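Local coordinates for protein ribose-phosphate pyrophosphokinase (Mycobacterium smegmatis, PDB 5MP7) that probably transfers the pyrophosphoryl group of ATP to the 1-hydroxyl of ribose 5-phosphate, forming PRPP for nucleotide biosynthesis in a magnesium-dependent reaction, at residues K157-Y162 and A257-V262; A168-V173 and A251-I256; L228-I233 and G237-A242. All blocks are in the same frame, centred on the assembly; numbering follows the deposited sequence.

Contact 1 (K157-Y162 and A257-V262)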
loop_
_atom_site.group_PDB
_atom_site.type_symbol
_atom_site.label_atom_id
_atom_site.label_comp_id
_atom_site.label_asym_id
_atom_site.label_seq_id
_atom_site.Cartn_x
_atom_site.Cartn_y
_atom_site.Cartn_z
ATOM N N LYS A 157 -32.333 -53.137 45.297
ATOM C CA LYS A 157 -33.048 -54.356 44.968
ATOM C C LYS A 157 -32.678 -54.863 43.575
ATOM O O LYS A 157 -32.511 -56.051 43.382
ATOM C CB LYS A 157 -34.558 -54.171 45.058
ATOM C CG LYS A 157 -35.093 -54.188 46.483
ATOM C CD LYS A 157 -36.574 -54.564 46.500
ATOM C CE LYS A 157 -37.100 -54.791 47.909
ATOM N NZ LYS A 157 -37.613 -53.531 48.504
ATOM N N LEU A 158 -32.559 -53.954 42.620
ATOM C CA LEU A 158 -32.197 -54.298 41.270
ATOM C C LEU A 158 -30.777 -54.893 41.194
ATOM O O LEU A 158 -30.573 -55.924 40.550
ATOM C CB LEU A 158 -32.324 -53.060 40.359
ATOM C CG LEU A 158 -31.834 -53.134 38.905
ATOM C CD1 LEU A 158 -32.781 -53.981 38.040
ATOM C CD2 LEU A 158 -31.718 -51.715 38.358
ATOM N N LEU A 159 -29.811 -54.242 41.817
ATOM C CA LEU A 159 -28.433 -54.709 41.773
ATOM C C LEU A 159 -28.214 -55.994 42.590
ATOM O O LEU A 159 -27.529 -56.884 42.121
ATOM C CB LEU A 159 -27.469 -53.627 42.206
ATOM C CG LEU A 159 -27.389 -52.380 41.302
ATOM C CD1 LEU A 159 -26.879 -51.153 42.064
ATOM C CD2 LEU A 159 -26.475 -52.612 40.125
ATOM N N THR A 160 -28.820 -56.117 43.768
ATOM C CA THR A 160 -28.636 -57.308 44.606
ATOM C C THR A 160 -29.426 -58.460 44.071
ATOM O O THR A 160 -29.013 -59.578 44.221
ATOM C CB THR A 160 -28.988 -57.087 46.117
ATOM O OG1 THR A 160 -30.326 -56.622 46.271
ATOM C CG2 THR A 160 -28.042 -56.053 46.730
ATOM N N GLY A 161 -30.571 -58.194 43.462
ATOM C CA GLY A 161 -31.335 -59.219 42.763
ATOM C C GLY A 161 -30.511 -59.878 41.664
ATOM O O GLY A 161 -30.515 -61.087 41.520
ATOM N N TYR A 162 -29.773 -59.086 40.905
ATOM C CA TYR A 162 -28.922 -59.622 39.838
ATOM C C TYR A 162 -27.758 -60.422 40.435
ATOM O O TYR A 162 -27.446 -61.512 39.970
ATOM C CB TYR A 162 -28.421 -58.505 38.950
ATOM C CG TYR A 162 -27.399 -58.927 37.941
ATOM C CD1 TYR A 162 -26.053 -58.905 38.255
ATOM C CD2 TYR A 162 -27.769 -59.301 36.653
ATOM C CE1 TYR A 162 -25.094 -59.282 37.332
ATOM C CE2 TYR A 162 -26.819 -59.665 35.715
ATOM C CZ TYR A 162 -25.487 -59.644 36.075
ATOM O OH TYR A 162 -24.527 -60.005 35.184
ATOM N N ALA A 257 -20.065 -53.294 41.971
ATOM C CA ALA A 257 -21.435 -52.891 41.721
ATOM C C ALA A 257 -21.643 -51.430 42.145
ATOM O O ALA A 257 -21.280 -51.043 43.229
ATOM C CB ALA A 257 -22.382 -53.792 42.446
ATOM N N ALA A 258 -22.178 -50.624 41.254
ATOM C CA ALA A 258 -22.446 -49.220 41.518
ATOM C C ALA A 258 -23.645 -48.773 40.723
ATOM O O ALA A 258 -23.907 -49.308 39.658
ATOM C CB ALA A 258 -21.254 -48.365 41.140
ATOM N N THR A 259 -24.386 -47.799 41.230
ATOM C CA THR A 259 -25.514 -47.296 40.489
ATOM C C THR A 259 -25.092 -46.459 39.308
ATOM O O THR A 259 -25.596 -46.668 38.207
ATOM C CB THR A 259 -26.410 -46.483 41.391
ATOM O OG1 THR A 259 -26.857 -47.339 42.438
ATOM C CG2 THR A 259 -27.613 -45.997 40.668
ATOM N N HIS A 260 -24.210 -45.503 39.518
ATOM C CA HIS A 260 -23.909 -44.546 38.477
ATOM C C HIS A 260 -22.563 -44.790 37.841
ATOM O O HIS A 260 -21.551 -44.764 38.528
ATOM C CB HIS A 260 -23.905 -43.131 39.056
ATOM C CG HIS A 260 -25.140 -42.799 39.815
ATOM N ND1 HIS A 260 -26.354 -42.604 39.194
ATOM C CD2 HIS A 260 -25.349 -42.620 41.140
ATOM C CE1 HIS A 260 -27.267 -42.325 40.109
ATOM N NE2 HIS A 260 -26.682 -42.333 41.300
ATOM N N GLY A 261 -22.559 -45.006 36.534
ATOM C CA GLY A 261 -21.353 -45.190 35.789
ATOM C C GLY A 261 -21.056 -43.864 35.155
ATOM O O GLY A 261 -21.592 -43.567 34.115
ATOM N N VAL A 262 -20.194 -43.077 35.782
ATOM C CA VAL A 262 -19.737 -41.811 35.216
ATOM C C VAL A 262 -18.615 -42.173 34.278
ATOM O O VAL A 262 -18.541 -41.675 33.171
ATOM C CB VAL A 262 -19.232 -40.853 36.299
ATOM C CG1 VAL A 262 -18.783 -39.534 35.701
ATOM C CG2 VAL A 262 -20.304 -40.625 37.375
#
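L159 reaches from helix 156-167 over the corner the chain turns at T259, and its two methyl branches overlap T259 and A258. The L159 CD1 methyl lies 3.8 Å from OG1 of T259. The other branch, L159 CD2, comes within 4.2 Å of the A258 backbone O. The CG of L159 stands beside its own backbone N (chi1 -65°), which carries the fork of the side chain toward the strand. The side chains of L159 and T259 cross at about a right angle. A257 CB also points toward the helix, and the CA atoms of L159 and A257 are 7.2 Å apart.

T259 uses each of its branches differently. OG1 has a polar partner elsewhere, a hydrogen bond to D136 OD2, so the leucine methyl packs against a hydroxyl that is already satisfied. The CG2 methyl lies over the centre of the H260 ring, 3.7 Å above its plane. The H260 ring is fixed in turn by hydrogen bonds to T284 OG1 and the D136 backbone O.

A258 points its CB away from the helix, to the side where D230 lies. This buried contact sets leucine methyls on a hydroxyl and a carbonyl oxygen. Through it helix 156-167 packs on the seven-stranded sheet of the C-terminal half, together with W188 of helix 182-191, as in the alpha/beta phosphoribosyltransferase fold.

Contact 2 (A168-V173 and A251-I256)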
loop_
_atom_site.group_PDB
_atom_site.type_symbol
_atom_site.label_atom_id
_atom_site.label_comp_id
_atom_site.label_asym_id
_atom_site.label_seq_id
_atom_site.Cartn_x
_atom_site.Cartn_y
_atom_site.Cartn_z
ATOM N N ALA A 168 -25.262 -66.635 43.979
ATOM C CA ALA A 168 -25.810 -67.295 45.180
ATOM C C ALA A 168 -24.912 -68.441 45.691
ATOM O O ALA A 168 -24.792 -68.675 46.890
ATOM C CB ALA A 168 -27.212 -67.825 44.916
ATOM N N ASP A 169 -24.280 -69.149 44.756
ATOM C CA ASP A 169 -23.426 -70.307 45.065
ATOM C C ASP A 169 -22.160 -69.915 45.820
ATOM O O ASP A 169 -21.551 -70.754 46.471
ATOM C CB ASP A 169 -23.015 -71.049 43.768
ATOM C CG ASP A 169 -24.209 -71.426 42.874
ATOM O OD1 ASP A 169 -25.349 -71.508 43.388
ATOM O OD2 ASP A 169 -23.999 -71.612 41.658
ATOM N N GLU A 170 -21.760 -68.648 45.712
ATOM C CA GLU A 170 -20.500 -68.179 46.250
ATOM C C GLU A 170 -20.567 -67.876 47.744
ATOM O O GLU A 170 -21.655 -67.716 48.314
ATOM C CB GLU A 170 -20.033 -66.944 45.475
ATOM C CG GLU A 170 -19.807 -67.198 44.002
ATOM C CD GLU A 170 -18.534 -67.967 43.754
ATOM O OE1 GLU A 170 -17.528 -67.300 43.364
ATOM O OE2 GLU A 170 -18.561 -69.207 43.980
ATOM N N ASP A 171 -19.378 -67.798 48.343
ATOM C CA ASP A 171 -19.172 -67.434 49.739
ATOM C C ASP A 171 -18.823 -65.930 49.756
ATOM O O ASP A 171 -17.695 -65.544 49.441
ATOM C CB ASP A 171 -18.035 -68.303 50.304
ATOM C CG ASP A 171 -17.861 -68.179 51.815
ATOM O OD1 ASP A 171 -18.848 -68.524 52.473
ATOM O OD2 ASP A 171 -16.774 -67.818 52.338
ATOM N N MET A 172 -19.806 -65.096 50.098
ATOM C CA MET A 172 -19.718 -63.649 49.871
ATOM C C MET A 172 -19.311 -62.809 51.098
ATOM O O MET A 172 -19.672 -63.117 52.204
ATOM C CB MET A 172 -21.051 -63.140 49.310
ATOM C CG MET A 172 -21.351 -63.642 47.890
ATOM S SD MET A 172 -22.853 -62.922 47.149
ATOM C CE MET A 172 -24.165 -63.820 47.984
ATOM N N VAL A 173 -18.559 -61.744 50.855
ATOM C CA VAL A 173 -18.403 -60.682 51.820
ATOM C C VAL A 173 -18.683 -59.343 51.082
ATOM O O VAL A 173 -18.255 -59.142 49.932
ATOM C CB VAL A 173 -17.012 -60.742 52.525
ATOM C CG1 VAL A 173 -15.876 -60.453 51.564
ATOM C CG2 VAL A 173 -16.913 -59.755 53.678
ATOM N N ALA A 251 -8.417 -62.573 48.434
ATOM C CA ALA A 251 -9.782 -62.732 47.955
ATOM C C ALA A 251 -9.795 -63.664 46.755
ATOM O O ALA A 251 -8.933 -63.574 45.898
ATOM C CB ALA A 251 -10.368 -61.385 47.569
ATOM N N LYS A 252 -10.774 -64.543 46.696
ATOM C CA LYS A 252 -10.929 -65.402 45.539
ATOM C C LYS A 252 -11.331 -64.609 44.300
ATOM O O LYS A 252 -10.803 -64.809 43.232
ATOM C CB LYS A 252 -12.000 -66.441 45.806
ATOM C CG LYS A 252 -12.047 -67.542 44.772
ATOM C CD LYS A 252 -13.350 -68.371 44.877
ATOM C CE LYS A 252 -14.258 -68.140 43.667
ATOM N NZ LYS A 252 -14.712 -69.416 43.049
ATOM N N ASP A 253 -12.294 -63.726 44.476
ATOM C CA ASP A 253 -12.994 -63.020 43.400
ATOM C C ASP A 253 -13.370 -61.625 43.884
ATOM O O ASP A 253 -13.609 -61.443 45.089
ATOM C CB ASP A 253 -14.302 -63.770 43.101
ATOM C CG ASP A 253 -14.331 -64.438 41.737
ATOM O OD1 ASP A 253 -13.479 -64.132 40.877
ATOM O OD2 ASP A 253 -15.246 -65.265 41.500
ATOM N N VAL A 254 -13.457 -60.667 42.963
ATOM C CA VAL A 254 -14.041 -59.362 43.255
ATOM C C VAL A 254 -15.095 -58.947 42.228
ATOM O O VAL A 254 -14.811 -58.919 41.049
ATOM C CB VAL A 254 -12.999 -58.234 43.326
ATOM C CG1 VAL A 254 -13.690 -56.926 43.712
ATOM C CG2 VAL A 254 -11.947 -58.557 44.367
ATOM N N ILE A 255 -16.280 -58.568 42.711
ATOM C CA ILE A 255 -17.329 -58.028 41.901
ATOM C C ILE A 255 -17.578 -56.571 42.298
ATOM O O ILE A 255 -17.773 -56.274 43.466
ATOM C CB ILE A 255 -18.584 -58.842 42.074
ATOM C CG1 ILE A 255 -18.338 -60.224 41.499
ATOM C CG2 ILE A 255 -19.763 -58.197 41.347
ATOM C CD1 ILE A 255 -19.315 -61.249 42.024
ATOM N N ILE A 256 -17.616 -55.688 41.292
ATOM C CA ILE A 256 -17.897 -54.272 41.473
ATOM C C ILE A 256 -19.334 -53.949 41.075
ATOM O O ILE A 256 -19.779 -54.322 40.024
ATOM C CB ILE A 256 -16.962 -53.407 40.656
ATOM C CG1 ILE A 256 -15.534 -53.723 41.070
ATOM C CG2 ILE A 256 -17.254 -51.938 40.929
ATOM C CD1 ILE A 256 -14.473 -52.946 40.326
#
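E170 turns its carboxylate toward K252, just before strand 253-258, and D253, its first residue. Most of the packing falls on one oxygen. E170 OE1 lies 3.4 Å from K252 CE and 3.5 Å from K252 NZ, a salt bridge of rather long reach. D253 OD2 sits 3.6 Å from the same E170 OE1, so two acidic groups are close together. T225 OG1 of strand 225-230 is hydrogen-bonded to E170 OE1 as well. The lysine and this hydroxyl probably offset part of any repulsion.

The fold explains this meeting. Strands 172-176 and 253-258 are not neighbours in the sheet; strand 225-230 runs between them, parallel to both. The contact therefore bridges over the start of that middle strand, at the end of the phosphoribosyltransferase-like sheet where these strands begin.

The outer side is looser. E170 OE2 stays 4.0 Å from K252 NZ. The E170 chain bends at chi2 (-75°) and crosses the lysine at about a right angle. K252 is exposed, and its chain bends at chi3 (111°) and chi4 (130°) before the amine comes to the carboxylate.

Contact 3 (L228-I233 and G237-A242)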
loop_
_atom_site.group_PDB
_atom_site.type_symbol
_atom_site.label_atom_id
_atom_site.label_comp_id
_atom_site.label_asym_id
_atom_site.label_seq_id
_atom_site.Cartn_x
_atom_site.Cartn_y
_atom_site.Cartn_z
ATOM N N LEU A 228 -17.735 -55.433 46.003
ATOM C CA LEU A 228 -17.300 -54.070 46.246
ATOM C C LEU A 228 -18.392 -53.132 45.799
ATOM O O LEU A 228 -18.719 -53.060 44.617
ATOM C CB LEU A 228 -16.075 -53.784 45.420
ATOM C CG LEU A 228 -15.039 -52.741 45.755
ATOM C CD1 LEU A 228 -14.849 -52.568 47.237
ATOM C CD2 LEU A 228 -13.747 -53.146 45.067
ATOM N N THR A 229 -18.987 -52.404 46.730
ATOM C CA THR A 229 -20.170 -51.607 46.415
ATOM C C THR A 229 -19.887 -50.108 46.586
ATOM O O THR A 229 -19.342 -49.685 47.582
ATOM C CB THR A 229 -21.408 -52.096 47.213
ATOM O OG1 THR A 229 -22.562 -51.387 46.771
ATOM C CG2 THR A 229 -21.243 -51.895 48.684
ATOM N N ASP A 230 -20.263 -49.319 45.592
ATOM C CA ASP A 230 -20.157 -47.874 45.678
ATOM C C ASP A 230 -21.371 -47.201 45.034
ATOM O O ASP A 230 -22.111 -47.813 44.294
ATOM C CB ASP A 230 -18.846 -47.390 45.031
ATOM C CG ASP A 230 -18.199 -46.191 45.797
ATOM O OD1 ASP A 230 -18.823 -45.664 46.738
ATOM O OD2 ASP A 230 -17.037 -45.791 45.493
ATOM N N ASP A 231 -21.613 -45.950 45.370
ATOM C CA ASP A 231 -22.645 -45.156 44.718
ATOM C C ASP A 231 -22.350 -44.874 43.261
ATOM O O ASP A 231 -23.244 -45.002 42.410
ATOM C CB ASP A 231 -22.922 -43.865 45.512
ATOM C CG ASP A 231 -21.700 -42.933 45.612
ATOM O OD1 ASP A 231 -20.543 -43.414 45.503
ATOM O OD2 ASP A 231 -21.886 -41.716 45.845
ATOM N N MET A 232 -21.104 -44.539 42.959
ATOM C CA MET A 232 -20.705 -44.213 41.601
ATOM C C MET A 232 -19.280 -44.637 41.340
ATOM O O MET A 232 -18.509 -44.803 42.266
ATOM C CB MET A 232 -20.840 -42.713 41.367
ATOM C CG MET A 232 -19.786 -41.877 42.055
ATOM S SD MET A 232 -19.863 -40.157 41.572
ATOM C CE MET A 232 -21.368 -39.612 42.418
ATOM N N ILE A 233 -18.936 -44.765 40.072
ATOM C CA ILE A 233 -17.554 -44.926 39.673
ATOM C C ILE A 233 -17.234 -43.767 38.773
ATOM O O ILE A 233 -17.866 -43.630 37.722
ATOM C CB ILE A 233 -17.361 -46.221 38.883
ATOM C CG1 ILE A 233 -17.814 -47.426 39.709
ATOM C CG2 ILE A 233 -15.903 -46.387 38.494
ATOM C CD1 ILE A 233 -18.107 -48.650 38.874
ATOM N N GLY A 237 -10.142 -44.693 40.320
ATOM C CA GLY A 237 -8.911 -44.730 41.129
ATOM C C GLY A 237 -9.093 -45.453 42.451
ATOM O O GLY A 237 -8.373 -46.387 42.752
ATOM N N THR A 238 -10.074 -45.006 43.223
ATOM C CA THR A 238 -10.372 -45.567 44.529
ATOM C C THR A 238 -10.771 -47.001 44.378
ATOM O O THR A 238 -10.324 -47.838 45.133
ATOM C CB THR A 238 -11.556 -44.819 45.195
ATOM O OG1 THR A 238 -11.135 -43.517 45.602
ATOM C CG2 THR A 238 -12.162 -45.580 46.408
ATOM N N ILE A 239 -11.663 -47.278 43.443
ATOM C CA ILE A 239 -12.179 -48.622 43.282
ATOM C C ILE A 239 -11.098 -49.589 42.779
ATOM O O ILE A 239 -11.043 -50.709 43.271
ATOM C CB ILE A 239 -13.468 -48.623 42.439
ATOM C CG1 ILE A 239 -14.587 -48.018 43.287
ATOM C CG2 ILE A 239 -13.903 -50.022 42.058
ATOM C CD1 ILE A 239 -15.816 -47.627 42.502
ATOM N N ALA A 240 -10.247 -49.168 41.841
ATOM C CA ALA A 240 -9.167 -50.045 41.368
ATOM C C ALA A 240 -8.198 -50.327 42.494
ATOM O O ALA A 240 -7.761 -51.446 42.641
ATOM C CB ALA A 240 -8.424 -49.448 40.201
ATOM N N GLY A 241 -7.906 -49.314 43.312
ATOM C CA GLY A 241 -7.063 -49.476 44.493
ATOM C C GLY A 241 -7.619 -50.527 45.444
ATOM O O GLY A 241 -6.876 -51.353 45.974
ATOM N N ALA A 242 -8.934 -50.507 45.638
ATOM C CA ALA A 242 -9.566 -51.452 46.515
ATOM C C ALA A 242 -9.488 -52.885 45.984
ATOM O O ALA A 242 -9.337 -53.820 46.751
ATOM C CB ALA A 242 -11.003 -51.042 46.792
#
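D231 OD2 is hydrogen-bonded to ND1 of H138, a residue predicted to bind magnesium, and the neighbouring carboxylate of D230 meets I239 of the helix. D230 OD2 lies 3.7 Å from the I239 CD1 methyl. D230 OD1 accepts a weak hydrogen bond from the backbone N of D231, at 3.1 Å and a bent 134°. One oxygen thus takes a weak backbone bond, and the other lies against an isoleucine methyl. D231 OD1 likewise takes a weak bond from M232 N.

I239 carries most of the contact from the helix. Its CD1 lies 3.4 Å from CG1 of I233, a close fit, and their side chains meet at about a right angle. In I239, chi1 (-72°) sets CG1 beside the backbone N, and the extended chi2 carries CD1 on to D230 and I233. The M232 backbone O also borders this methyl, 3.9 Å from I239 CD1.

This strand-loop-helix unit is the PRPP-binding motif of type I phosphoribosyltransferases. The acidic pair D230-D231 lies at the corner after the strand, and a loop leads into helix 237-248. D230, G237 and T238 belong to the predicted ribose 5-phosphate site. The helix segment runs back nearly antiparallel to strand 228-230, at 165°, with 10.2 Å between the axes. It starts the return leg of a beta-alpha-beta crossover to the adjacent strand 253-258.

Earlier in the strand, L228 packs between strand and helix. Its CD2 methyl lies 3.9 Å from CB of A242 and 4.3 Å from CG2 of I239. I256 of strand 253-258 touches both I233 and I239. I200 of strand 197-202 lies against A242.

Along the chain, helix 156-167 comes first and strand 172-176 follows it. Next come strand 225-230, helix 237-248 and strand 253-258. Contact 3 closes the shortest loop, with three residues between its segments. Contact 2 encloses it by joining 168-173 to 251-256. Contact 1 encloses both, so the three nest and none cross. Contacts 1 and 2 share strand 253-258. Contact 3 joins them through the neighbouring strand: L228 pairs with I255 and A257, and the short strands 232-233 and 260-261 run side by side. Contact 3 holds part of the predicted ribose 5-phosphate site and contact 1 lies near it; contact 2 is at the far end of strand 253-258, at the surface.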